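Local structure of LacI family sugar-binding transcriptional regulator (Enterococcus faecalis V583, 4RK0) at residues 57-60 against 66-69; 172-177 against 206-211; 202-207 against 222-227; 241-246 against 256-261. The protein binds a ribose in the cleft of its sugar-binding core and probably regulates transcription by binding DNA, as other LacI-family regulators do. All blocks are in the same frame, centred on the assembly; numbering follows the deposited sequence.

Contact 1 of 4, residues 57-60 against 66-69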
loop_
_atom_site.group_PDB
_atom_site.type_symbol
_atom_site.label_atom_id
_atom_site.label_comp_id
_atom_site.label_asym_id
_atom_site.label_seq_id
_atom_site.Cartn_x
_atom_site.Cartn_y
_atom_site.Cartn_z
ATOM N N THR A 57 3.255 -22.504 -6.792
ATOM C CA THR A 57 3.912 -23.821 -6.804
ATOM C C THR A 57 5.160 -23.823 -7.680
ATOM O O THR A 57 6.142 -24.491 -7.360
ATOM C CB THR A 57 2.921 -24.956 -7.222
ATOM O OG1 THR A 57 2.263 -24.613 -8.448
ATOM C CG2 THR A 57 1.892 -25.164 -6.152
ATOM N N GLU A 58 5.162 -23.061 -8.762
ATOM C CA GLU A 58 6.344 -22.974 -9.610
ATOM C C GLU A 58 7.415 -22.065 -9.002
ATOM O O GLU A 58 8.614 -22.287 -9.172
ATOM C CB GLU A 58 5.960 -22.470 -10.994
ATOM C CG GLU A 58 6.775 -23.061 -12.130
ATOM C CD GLU A 58 5.942 -23.266 -13.380
ATOM O OE1 GLU A 58 5.107 -22.389 -13.693
ATOM O OE2 GLU A 58 6.119 -24.306 -14.048
ATOM N N LEU A 59 6.986 -21.038 -8.281
ATOM C CA LEU A 59 7.942 -20.141 -7.656
ATOM C C LEU A 59 8.660 -20.835 -6.510
ATOM O O LEU A 59 9.904 -20.779 -6.404
ATOM C CB LEU A 59 7.273 -18.852 -7.217
ATOM C CG LEU A 59 8.250 -17.834 -6.607
ATOM C CD1 LEU A 59 9.048 -17.107 -7.676
ATOM C CD2 LEU A 59 7.473 -16.845 -5.789
ATOM N N ILE A 60 7.912 -21.523 -5.659
ATOM C CA ILE A 60 8.521 -22.200 -4.526
ATOM C C ILE A 60 9.561 -23.246 -4.984
ATOM O O ILE A 60 10.373 -23.661 -4.182
ATOM C CB ILE A 60 7.454 -22.791 -3.555
ATOM C CG1 ILE A 60 7.996 -22.959 -2.135
ATOM C CG2 ILE A 60 6.873 -24.130 -4.033
ATOM C CD1 ILE A 60 7.966 -21.691 -1.330
ATOM N N GLY A 66 16.874 -18.172 -0.399
ATOM C CA GLY A 66 15.995 -18.335 0.755
ATOM C C GLY A 66 14.608 -17.747 0.520
ATOM O O GLY A 66 14.429 -16.962 -0.402
ATOM N N PHE A 67 13.656 -18.195 1.325
ATOM C CA PHE A 67 12.238 -17.803 1.196
ATOM C C PHE A 67 11.671 -17.259 2.495
ATOM O O PHE A 67 11.839 -17.847 3.554
ATOM C CB PHE A 67 11.334 -19.005 0.798
ATOM C CG PHE A 67 11.338 -19.323 -0.670
ATOM C CD1 PHE A 67 10.624 -18.539 -1.558
ATOM C CD2 PHE A 67 12.036 -20.426 -1.166
ATOM C CE1 PHE A 67 10.617 -18.833 -2.921
ATOM C CE2 PHE A 67 12.036 -20.718 -2.525
ATOM C CZ PHE A 67 11.330 -19.920 -3.403
ATOM N N VAL A 68 10.955 -16.139 2.397
ATOM C CA VAL A 68 10.101 -15.678 3.494
ATOM C C VAL A 68 8.653 -16.031 3.096
ATOM O O VAL A 68 8.219 -15.603 2.033
ATOM C CB VAL A 68 10.180 -14.131 3.641
ATOM C CG1 VAL A 68 9.291 -13.663 4.776
ATOM C CG2 VAL A 68 11.625 -13.686 3.864
ATOM N N ILE A 69 7.947 -16.741 3.962
ATOM C CA ILE A 69 6.612 -17.293 3.666
ATOM C C ILE A 69 5.606 -16.769 4.682
ATOM O O ILE A 69 5.594 -17.139 5.835
ATOM C CB ILE A 69 6.590 -18.857 3.574
ATOM C CG1 ILE A 69 7.603 -19.328 2.521
ATOM C CG2 ILE A 69 5.171 -19.312 3.214
ATOM C CD1 ILE A 69 7.959 -20.800 2.551
#
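One face of the Phe67 ring is occupied by Ile60, whose CD1 stands 4.0 Å from the ring centroid. That methyl lies only 5° off the ring normal, a CH-pi contact centred over the face. At the edge, near the ring plane, comes the backbone carbonyl of Leu59, with its O 3.4 Å from Phe67 CZ. The carbonyl oxygen of Ile60 sits above the plane instead, on the same side as Ile60 CD1 and beyond the ring's rim, 3.8 Å from Phe67 CE2. The rim, whose hydrogens carry a slight positive charge, thus meets Leu59 O, while the pi face is given a methyl group. Ile60 reaches the ring through its longer branch: CG1 is anti to the backbone N (chi1 -156°), and chi2 of 82° turns CD1 over Phe67. Helix 54-59 and strand 66-69 are successive elements of the N-terminal sugar-binding lobe, an alpha/beta domain of the periplasmic-binding-protein type, and the contact spans the short loop that returns the chain to the central strands of the sheet. The same CD1 also meets Ile69 CD1 at 4.0 Å, the two side chains lying nearly perpendicular. Phe67 and Ile69, two residues apart, therefore point from the same side of the strand, and Ile60 touches both. Helix 76-86 packs on this side too, with Leu83 against Phe67 and Ile69. Leu59 is a looser neighbour of the ring, its CG 4.5 Å from Phe67 CE1; its side chain lies on Ile41 and Cys43 of strand 39-44 and touches Ile39 of the second subunit.

Contact 2 of 4, residues 172-177 against 206-211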
loop_
_atom_site.group_PDB
_atom_site.type_symbol
_atom_site.label_atom_id
_atom_site.label_comp_id
_atom_site.label_asym_id
_atom_site.label_seq_id
_atom_site.Cartn_x
_atom_site.Cartn_y
_atom_site.Cartn_z
ATOM N N PRO A 172 -24.694 -3.524 6.724
ATOM C CA PRO A 172 -26.145 -3.809 6.817
ATOM C C PRO A 172 -26.513 -4.803 7.925
ATOM O O PRO A 172 -27.484 -4.593 8.652
ATOM C CB PRO A 172 -26.485 -4.342 5.406
ATOM C CG PRO A 172 -25.478 -3.688 4.512
ATOM C CD PRO A 172 -24.216 -3.494 5.329
ATOM N N GLU A 173 -25.729 -5.864 8.091
ATOM C CA GLU A 173 -26.024 -6.818 9.141
ATOM C C GLU A 173 -25.820 -6.184 10.523
ATOM O O GLU A 173 -26.628 -6.360 11.432
ATOM C CB GLU A 173 -25.203 -8.097 8.965
ATOM C CG GLU A 173 -25.969 -9.261 8.350
ATOM C CD GLU A 173 -26.697 -10.091 9.395
ATOM O OE1 GLU A 173 -26.034 -10.540 10.361
ATOM O OE2 GLU A 173 -27.925 -10.294 9.251
ATOM N N ILE A 174 -24.760 -5.409 10.685
ATOM C CA ILE A 174 -24.525 -4.753 11.988
ATOM C C ILE A 174 -25.677 -3.851 12.416
ATOM O O ILE A 174 -26.057 -3.790 13.595
ATOM C CB ILE A 174 -23.241 -3.924 11.944
ATOM C CG1 ILE A 174 -22.033 -4.856 11.756
ATOM C CG2 ILE A 174 -23.076 -3.107 13.205
ATOM C CD1 ILE A 174 -20.787 -4.168 11.268
ATOM N N LEU A 175 -26.235 -3.137 11.448
ATOM C CA LEU A 175 -27.325 -2.227 11.735
ATOM C C LEU A 175 -28.595 -2.924 12.222
ATOM O O LEU A 175 -29.429 -2.295 12.857
ATOM C CB LEU A 175 -27.610 -1.376 10.510
ATOM C CG LEU A 175 -26.484 -0.429 10.100
ATOM C CD1 LEU A 175 -26.935 0.261 8.818
ATOM C CD2 LEU A 175 -26.121 0.577 11.195
ATOM N N LYS A 176 -28.726 -4.221 11.952
ATOM C CA LYS A 176 -29.841 -5.012 12.459
ATOM C C LYS A 176 -29.658 -5.466 13.910
ATOM O O LYS A 176 -30.593 -5.975 14.491
ATOM C CB LYS A 176 -30.065 -6.243 11.572
ATOM C CG LYS A 176 -30.705 -5.942 10.227
ATOM C CD LYS A 176 -30.848 -7.219 9.411
ATOM C CE LYS A 176 -31.689 -7.012 8.166
ATOM N NZ LYS A 176 -30.963 -6.220 7.139
ATOM N N THR A 177 -28.476 -5.271 14.495
ATOM C CA THR A 177 -28.156 -5.820 15.827
ATOM C C THR A 177 -28.324 -4.748 16.890
ATOM O O THR A 177 -28.495 -3.575 16.561
ATOM C CB THR A 177 -26.687 -6.312 15.927
ATOM O OG1 THR A 177 -25.801 -5.175 15.986
ATOM C CG2 THR A 177 -26.275 -7.179 14.751
ATOM N N GLU A 206 -20.229 8.165 18.540
ATOM C CA GLU A 206 -21.531 8.429 19.181
ATOM C C GLU A 206 -22.527 7.293 19.009
ATOM O O GLU A 206 -23.268 6.995 19.957
ATOM C CB GLU A 206 -22.178 9.739 18.698
ATOM C CG GLU A 206 -21.497 10.996 19.201
ATOM C CD GLU A 206 -20.211 11.339 18.457
ATOM O OE1 GLU A 206 -19.867 10.676 17.444
ATOM O OE2 GLU A 206 -19.535 12.291 18.894
ATOM N N ASP A 207 -22.590 6.693 17.816
ATOM C CA ASP A 207 -23.456 5.534 17.588
ATOM C C ASP A 207 -22.728 4.200 17.748
ATOM O O ASP A 207 -23.289 3.262 18.305
ATOM C CB ASP A 207 -24.112 5.578 16.208
ATOM C CG ASP A 207 -25.067 6.745 16.067
ATOM O OD1 ASP A 207 -25.746 7.064 17.060
ATOM O OD2 ASP A 207 -25.123 7.366 14.985
ATOM N N TYR A 208 -21.507 4.104 17.218
ATOM C CA TYR A 208 -20.725 2.885 17.346
ATOM C C TYR A 208 -19.300 3.200 17.695
ATOM O O TYR A 208 -18.704 4.089 17.120
ATOM C CB TYR A 208 -20.722 2.086 16.064
ATOM C CG TYR A 208 -22.052 1.522 15.682
ATOM C CD1 TYR A 208 -22.927 2.251 14.891
ATOM C CD2 TYR A 208 -22.443 0.253 16.093
ATOM C CE1 TYR A 208 -24.165 1.740 14.535
ATOM C CE2 TYR A 208 -23.673 -0.270 15.722
ATOM C CZ TYR A 208 -24.526 0.478 14.929
ATOM O OH TYR A 208 -25.752 -0.014 14.559
ATOM N N SER A 209 -18.791 2.454 18.672
ATOM C CA SER A 209 -17.398 2.471 19.062
ATOM C C SER A 209 -16.758 1.390 18.245
ATOM O O SER A 209 -17.289 0.268 18.170
ATOM C CB SER A 209 -17.256 2.168 20.571
ATOM O OG SER A 209 -17.549 3.295 21.373
ATOM N N ILE A 210 -15.633 1.727 17.613
ATOM C CA ILE A 210 -14.880 0.789 16.825
ATOM C C ILE A 210 -13.417 0.762 17.228
ATOM O O ILE A 210 -12.778 1.799 17.357
ATOM C CB ILE A 210 -14.929 1.160 15.321
ATOM C CG1 ILE A 210 -16.402 1.221 14.874
ATOM C CG2 ILE A 210 -14.108 0.183 14.487
ATOM C CD1 ILE A 210 -16.635 1.607 13.429
ATOM N N ILE A 211 -12.893 -0.458 17.328
ATOM C CA ILE A 211 -11.461 -0.696 17.504
ATOM C C ILE A 211 -10.978 -1.636 16.404
ATOM O O ILE A 211 -11.608 -2.690 16.129
ATOM C CB ILE A 211 -11.106 -1.301 18.899
ATOM C CG1 ILE A 211 -9.593 -1.539 19.029
ATOM C CG2 ILE A 211 -11.851 -2.602 19.152
ATOM C CD1 ILE A 211 -9.137 -1.634 20.478
HETATM O O HOH W 1 -26.532 -1.787 16.621
#
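Tyr208 extends its ring toward Ile174 and Leu175 of helix 164-175 and meets both of these consecutive residues. Ile174 and the tyrosine run antiparallel alongside each other, and the branch methyl CG2 of Ile174 makes the contact, 3.8 Å from Tyr208 CE2. Leu175 instead lies crosswise to the tyrosine, bringing CD2 to 4.0 Å from Tyr208 CE1 and 3.4 Å from the hydroxyl OH. Both methyls approach the ring obliquely, one near each of its CE carbons. A chi1 of -66°, with CG anti to the carbonyl carbon, directs the Tyr208 ring at the helix. The residue stands just ahead of strand 209-211, the edge strand of the four-stranded parallel sheet in the C-terminal lobe. The contact thus joins that edge to the helix of the preceding crossover in this Rossmann-like domain; Leu197 of helix 187-199 touches both Leu175 and Tyr208 and so lies beside the junction. The phenol end is polar as well as packed. Tyr208 OH donates to a water at 2.8 Å, and the water in turn donates to Thr177 O at 2.7 Å, linking the ring to the turn at 174-177. That turn is held by Ile174 O, which accepts from both Thr177 N and Thr177 OG1. The hydroxyl bond is 2.8 Å from OG1 to Ile174 O and lies in the carbonyl plane, on a lone pair.

Contact 3 of 4, residues 202-207 against 222-227; sequences KKIPED and VSPPLT
Pro224 sets CG and CD against Ile204, after Val222 and Ser223 have brought the chain in. Val222 itself packs on Tyr194 of helix 187-199 and on Met218 of the second subunit. The peptide between Ser223 and Pro224 is cis, and the proline ring then points at the 202-207 loop. Its CG lies 3.8 Å from Ile204 CG2 and 3.4 Å from the carbonyl O of Ile204, and CD is equally close to both. The two side chains are almost perpendicular, with CG2 of Ile204 anti to the backbone N and thereby presented to the ring. Pro205, also preceded by a cis peptide, adds a looser touch from its CD. Loop 202-207 leads from helix 187-199 into 209-211, the last strand of the parallel sheet in this Rossmann-like lobe, whereas 222-227 belongs to a crossing back to the N-terminal lobe. Loop 202-207 is closed on itself by Asp207 N to Lys203 O and by a nearly straight bond (174°) of 2.7 Å from Lys203 N to Asp207 OD2, met on the anti side and 30° out of the carboxylate plane. Beyond Pro225, Leu226 packs on Ile210, and Thr227 OG1 is bonded to the backbone N of Arg267.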
loop_
_atom_site.group_PDB
_atom_site.type_symbol
_atom_site.label_atom_id
_atom_site.label_comp_id
_atom_site.label_asym_id
_atom_site.label_seq_id
_atom_site.Cartn_x
_atom_site.Cartn_y
_atom_site.Cartn_z
ATOM N N LYS A 202 -24.650 7.057 10.500
ATOM C CA LYS A 202 -24.356 6.642 11.868
ATOM C C LYS A 202 -23.012 7.223 12.243
ATOM O O LYS A 202 -22.090 7.269 11.443
ATOM C CB LYS A 202 -24.380 5.118 11.998
ATOM C CG LYS A 202 -25.648 4.493 11.499
ATOM C CD LYS A 202 -26.875 4.973 12.250
ATOM C CE LYS A 202 -28.080 4.178 11.777
ATOM N NZ LYS A 202 -29.349 4.643 12.397
ATOM N N LYS A 203 -22.931 7.721 13.458
ATOM C CA LYS A 203 -21.758 8.388 13.937
ATOM C C LYS A 203 -20.801 7.456 14.705
ATOM O O LYS A 203 -21.234 6.539 15.369
ATOM C CB LYS A 203 -22.151 9.541 14.847
ATOM C CG LYS A 203 -22.832 10.715 14.160
ATOM C CD LYS A 203 -23.014 11.857 15.158
ATOM C CE LYS A 203 -23.756 13.057 14.590
ATOM N NZ LYS A 203 -25.218 12.969 14.846
ATOM N N ILE A 204 -19.517 7.745 14.591
ATOM C CA ILE A 204 -18.474 7.083 15.358
ATOM C C ILE A 204 -17.740 8.169 16.140
ATOM O O ILE A 204 -17.158 9.070 15.527
ATOM C CB ILE A 204 -17.482 6.373 14.411
ATOM C CG1 ILE A 204 -18.174 5.311 13.568
ATOM C CG2 ILE A 204 -16.277 5.831 15.186
ATOM C CD1 ILE A 204 -17.456 5.035 12.248
ATOM N N PRO A 205 -17.685 8.100 17.475
ATOM C CA PRO A 205 -18.113 6.951 18.307
ATOM C C PRO A 205 -19.492 7.116 18.921
ATOM O O PRO A 205 -19.889 6.284 19.741
ATOM C CB PRO A 205 -17.074 6.964 19.419
ATOM C CG PRO A 205 -16.771 8.420 19.613
ATOM C CD PRO A 205 -16.806 9.009 18.234
ATOM N N GLU A 206 -20.229 8.165 18.540
ATOM C CA GLU A 206 -21.531 8.429 19.181
ATOM C C GLU A 206 -22.527 7.293 19.009
ATOM O O GLU A 206 -23.268 6.995 19.957
ATOM C CB GLU A 206 -22.178 9.739 18.698
ATOM C CG GLU A 206 -21.497 10.996 19.201
ATOM C CD GLU A 206 -20.211 11.339 18.457
ATOM O OE1 GLU A 206 -19.867 10.676 17.444
ATOM O OE2 GLU A 206 -19.535 12.291 18.894
ATOM N N ASP A 207 -22.590 6.693 17.816
ATOM C CA ASP A 207 -23.456 5.534 17.588
ATOM C C ASP A 207 -22.728 4.200 17.748
ATOM O O ASP A 207 -23.289 3.262 18.305
ATOM C CB ASP A 207 -24.112 5.578 16.208
ATOM C CG ASP A 207 -25.067 6.745 16.067
ATOM O OD1 ASP A 207 -25.746 7.064 17.060
ATOM O OD2 ASP A 207 -25.123 7.366 14.985
ATOM N N VAL A 222 -8.201 8.863 8.980
ATOM C CA VAL A 222 -9.640 8.679 8.935
ATOM C C VAL A 222 -10.289 9.523 10.047
ATOM O O VAL A 222 -9.591 10.027 10.926
ATOM C CB VAL A 222 -10.013 7.206 9.003
ATOM C CG1 VAL A 222 -9.558 6.526 7.706
ATOM C CG2 VAL A 222 -9.380 6.497 10.217
ATOM N N SER A 223 -11.611 9.655 9.985
ATOM C CA SER A 223 -12.359 10.523 10.885
ATOM C C SER A 223 -13.482 9.742 11.510
ATOM O O SER A 223 -14.386 9.263 10.809
ATOM C CB SER A 223 -12.916 11.741 10.141
ATOM O OG SER A 223 -11.983 12.812 10.208
ATOM N N PRO A 224 -13.405 9.538 12.824
ATOM C CA PRO A 224 -12.323 9.989 13.685
ATOM C C PRO A 224 -11.077 9.089 13.636
ATOM O O PRO A 224 -11.180 7.962 13.166
ATOM C CB PRO A 224 -12.962 9.915 15.078
ATOM C CG PRO A 224 -13.858 8.733 14.961
ATOM C CD PRO A 224 -14.376 8.696 13.538
ATOM N N PRO A 225 -9.920 9.566 14.152
ATOM C CA PRO A 225 -8.741 8.714 14.166
ATOM C C PRO A 225 -9.048 7.400 14.900
ATOM O O PRO A 225 -9.738 7.406 15.946
ATOM C CB PRO A 225 -7.684 9.553 14.857
ATOM C CG PRO A 225 -8.096 10.956 14.557
ATOM C CD PRO A 225 -9.580 10.974 14.445
ATOM N N LEU A 226 -8.542 6.313 14.324
ATOM C CA LEU A 226 -8.946 4.939 14.687
ATOM C C LEU A 226 -8.061 4.366 15.817
ATOM O O LEU A 226 -6.814 4.289 15.715
ATOM C CB LEU A 226 -8.907 4.024 13.446
ATOM C CG LEU A 226 -9.184 2.544 13.667
ATOM C CD1 LEU A 226 -10.623 2.332 14.136
ATOM C CD2 LEU A 226 -8.908 1.776 12.380
ATOM N N THR A 227 -8.759 3.975 16.878
ATOM C CA THR A 227 -8.220 3.256 18.015
ATOM C C THR A 227 -7.980 1.869 17.524
ATOM O O THR A 227 -8.858 1.278 16.861
ATOM C CB THR A 227 -9.226 3.270 19.179
ATOM O OG1 THR A 227 -9.356 4.603 19.686
ATOM C CG2 THR A 227 -8.783 2.334 20.334
#

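Contact 4 of 4, residues 241-246 against 256-261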
loop_
_atom_site.group_PDB
_atom_site.type_symbol
_atom_site.label_atom_id
_atom_site.label_comp_id
_atom_site.label_asym_id
_atom_site.label_seq_id
_atom_site.Cartn_x
_atom_site.Cartn_y
_atom_site.Cartn_z
ATOM N N ALA A 241 13.843 -10.974 7.997
ATOM C CA ALA A 241 14.952 -11.011 7.037
ATOM C C ALA A 241 16.250 -11.329 7.758
ATOM O O ALA A 241 17.104 -12.045 7.232
ATOM C CB ALA A 241 15.085 -9.681 6.310
ATOM N N THR A 242 16.391 -10.792 8.957
ATOM C CA THR A 242 17.667 -10.903 9.672
ATOM C C THR A 242 17.869 -12.349 10.003
ATOM O O THR A 242 18.935 -12.899 9.757
ATOM C CB THR A 242 17.699 -10.024 10.926
ATOM O OG1 THR A 242 17.605 -8.643 10.515
ATOM C CG2 THR A 242 19.018 -10.197 11.698
ATOM N N LEU A 243 16.835 -12.972 10.553
ATOM C CA LEU A 243 16.905 -14.387 10.888
ATOM C C LEU A 243 17.109 -15.271 9.692
ATOM O O LEU A 243 17.829 -16.259 9.783
ATOM C CB LEU A 243 15.684 -14.818 11.669
ATOM C CG LEU A 243 15.612 -14.353 13.115
ATOM C CD1 LEU A 243 14.393 -14.978 13.733
ATOM C CD2 LEU A 243 16.854 -14.724 13.915
ATOM N N LEU A 244 16.543 -14.910 8.542
ATOM C CA LEU A 244 16.728 -15.739 7.355
ATOM C C LEU A 244 18.144 -15.623 6.852
ATOM O O LEU A 244 18.758 -16.615 6.495
ATOM C CB LEU A 244 15.743 -15.375 6.235
ATOM C CG LEU A 244 15.863 -16.143 4.917
ATOM C CD1 LEU A 244 15.651 -17.642 5.121
ATOM C CD2 LEU A 244 14.829 -15.604 3.932
ATOM N N LEU A 245 18.671 -14.409 6.798
ATOM C CA LEU A 245 20.054 -14.245 6.333
ATOM C C LEU A 245 21.060 -14.939 7.259
ATOM O O LEU A 245 22.138 -15.371 6.801
ATOM C CB LEU A 245 20.386 -12.766 6.166
ATOM C CG LEU A 245 19.834 -12.130 4.880
ATOM C CD1 LEU A 245 20.223 -10.659 4.838
ATOM C CD2 LEU A 245 20.337 -12.833 3.632
ATOM N N GLU A 246 20.696 -15.080 8.533
ATOM C CA GLU A 246 21.528 -15.810 9.482
ATOM C C GLU A 246 21.596 -17.282 9.145
ATOM O O GLU A 246 22.633 -17.901 9.345
ATOM C CB GLU A 246 20.996 -15.681 10.903
ATOM C CG GLU A 246 21.513 -14.484 11.687
ATOM C CD GLU A 246 20.801 -14.293 13.025
ATOM O OE1 GLU A 246 20.039 -15.186 13.462
ATOM O OE2 GLU A 246 20.984 -13.225 13.640
ATOM N N GLU A 256 14.522 -21.032 15.323
ATOM C CA GLU A 256 14.218 -19.940 16.227
ATOM C C GLU A 256 12.810 -19.433 15.951
ATOM O O GLU A 256 12.434 -19.205 14.801
ATOM C CB GLU A 256 15.248 -18.813 16.045
ATOM C CG GLU A 256 15.247 -17.793 17.177
ATOM C CD GLU A 256 16.511 -16.938 17.237
ATOM O OE1 GLU A 256 17.397 -17.037 16.348
ATOM O OE2 GLU A 256 16.622 -16.155 18.200
ATOM N N GLU A 257 12.031 -19.301 17.007
ATOM C CA GLU A 257 10.697 -18.767 16.884
ATOM C C GLU A 257 10.477 -17.673 17.931
ATOM O O GLU A 257 10.360 -17.946 19.125
ATOM C CB GLU A 257 9.675 -19.918 16.927
ATOM C CG GLU A 257 8.718 -19.979 18.108
ATOM C CD GLU A 257 7.532 -20.883 17.827
ATOM O OE1 GLU A 257 7.687 -21.855 17.052
ATOM O OE2 GLU A 257 6.441 -20.608 18.375
ATOM N N GLN A 258 10.445 -16.423 17.466
ATOM C CA GLN A 258 10.229 -15.260 18.339
ATOM C C GLN A 258 8.821 -14.702 18.202
ATOM O O GLN A 258 8.253 -14.745 17.130
ATOM C CB GLN A 258 11.151 -14.122 17.939
ATOM C CG GLN A 258 12.607 -14.480 17.761
ATOM C CD GLN A 258 13.446 -13.235 17.574
ATOM O OE1 GLN A 258 13.059 -12.144 18.008
ATOM N NE2 GLN A 258 14.603 -13.386 16.940
ATOM N N THR A 259 8.294 -14.159 19.284
ATOM C CA THR A 259 7.052 -13.402 19.266
ATOM C C THR A 259 7.290 -11.944 19.632
ATOM O O THR A 259 7.786 -11.652 20.711
ATOM C CB THR A 259 6.064 -14.015 20.256
ATOM O OG1 THR A 259 5.850 -15.368 19.876
ATOM C CG2 THR A 259 4.725 -13.289 20.248
ATOM N N LEU A 260 6.912 -11.026 18.743
ATOM C CA LEU A 260 7.001 -9.592 19.013
ATOM C C LEU A 260 5.711 -9.107 19.672
ATOM O O LEU A 260 4.588 -9.583 19.317
ATOM C CB LEU A 260 7.296 -8.812 17.719
ATOM C CG LEU A 260 8.541 -9.199 16.913
ATOM C CD1 LEU A 260 8.734 -8.239 15.751
ATOM C CD2 LEU A 260 9.799 -9.224 17.756
ATOM N N PRO A 261 5.832 -8.162 20.618
ATOM C CA PRO A 261 4.697 -7.667 21.368
ATOM C C PRO A 261 3.814 -6.682 20.579
ATOM O O PRO A 261 4.221 -6.176 19.557
ATOM C CB PRO A 261 5.359 -6.946 22.545
ATOM C CG PRO A 261 6.572 -6.362 21.924
ATOM C CD PRO A 261 7.071 -7.435 20.987
#
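This is a mixed apolar-polar contact in the N-terminal lobe, where Leu243 on helix 233-249 faces the start of strand 257-265. The strand belongs to the lobe's mixed sheet, and helix and strand follow one another late in the chain, after it has crossed back from the C-terminal lobe. Leu243 carries the helix side of the contact through its two methyls. CD1 is 3.6 Å from Gln258 NE2, and here the side chains meet at a slant. CD2 lies 3.4 Å from Glu256 OE1, the leucine roughly perpendicular to the glutamate, and more loosely it also meets Gln258 NE2, at 4.0 Å. Both partners are extended beyond CG; in Glu256, CG anti to the backbone N (chi1 -165°) lets the straight chain carry its carboxylate out to the leucine methyl. Glu256 and Gln258 alternate with the outward-pointing Glu257, so both turn to the helix. At the margin, Glu246 OE1 and Glu256 OE1 belong to two carboxylates that are probably both charged, 4.3 Å apart. Lys253, in the loop between the segments, forms a salt bridge with Glu256 OE1 and a long, weak ion pair with Glu246 OE1. The lysine probably offsets the repulsion between the two carboxylates, while the buried leucine beside them touches polar ends by van der Waals contact alone.

Overall arrangement
From the N terminus, contact 1 closes first, across a five-residue loop in the N-terminal lobe. The chain then passes to the C-terminal lobe, where contact 2 spans the longer interval from helix 164-175 to strand 209-211. Contact 3 starts on the segment where contact 2 ends, sharing Glu206 and Asp207, and the two touch through Ile210 and Ile204. After the return to the first lobe, contact 4 closes a short connection from helix to strand. It meets contact 1 where Leu244 CD2 packs on Val68 CG2, and both reach the seven-stranded mixed sheet. Contacts 1 and 2 lie on opposite sides of the chain's centre, their centres about 41 Å apart.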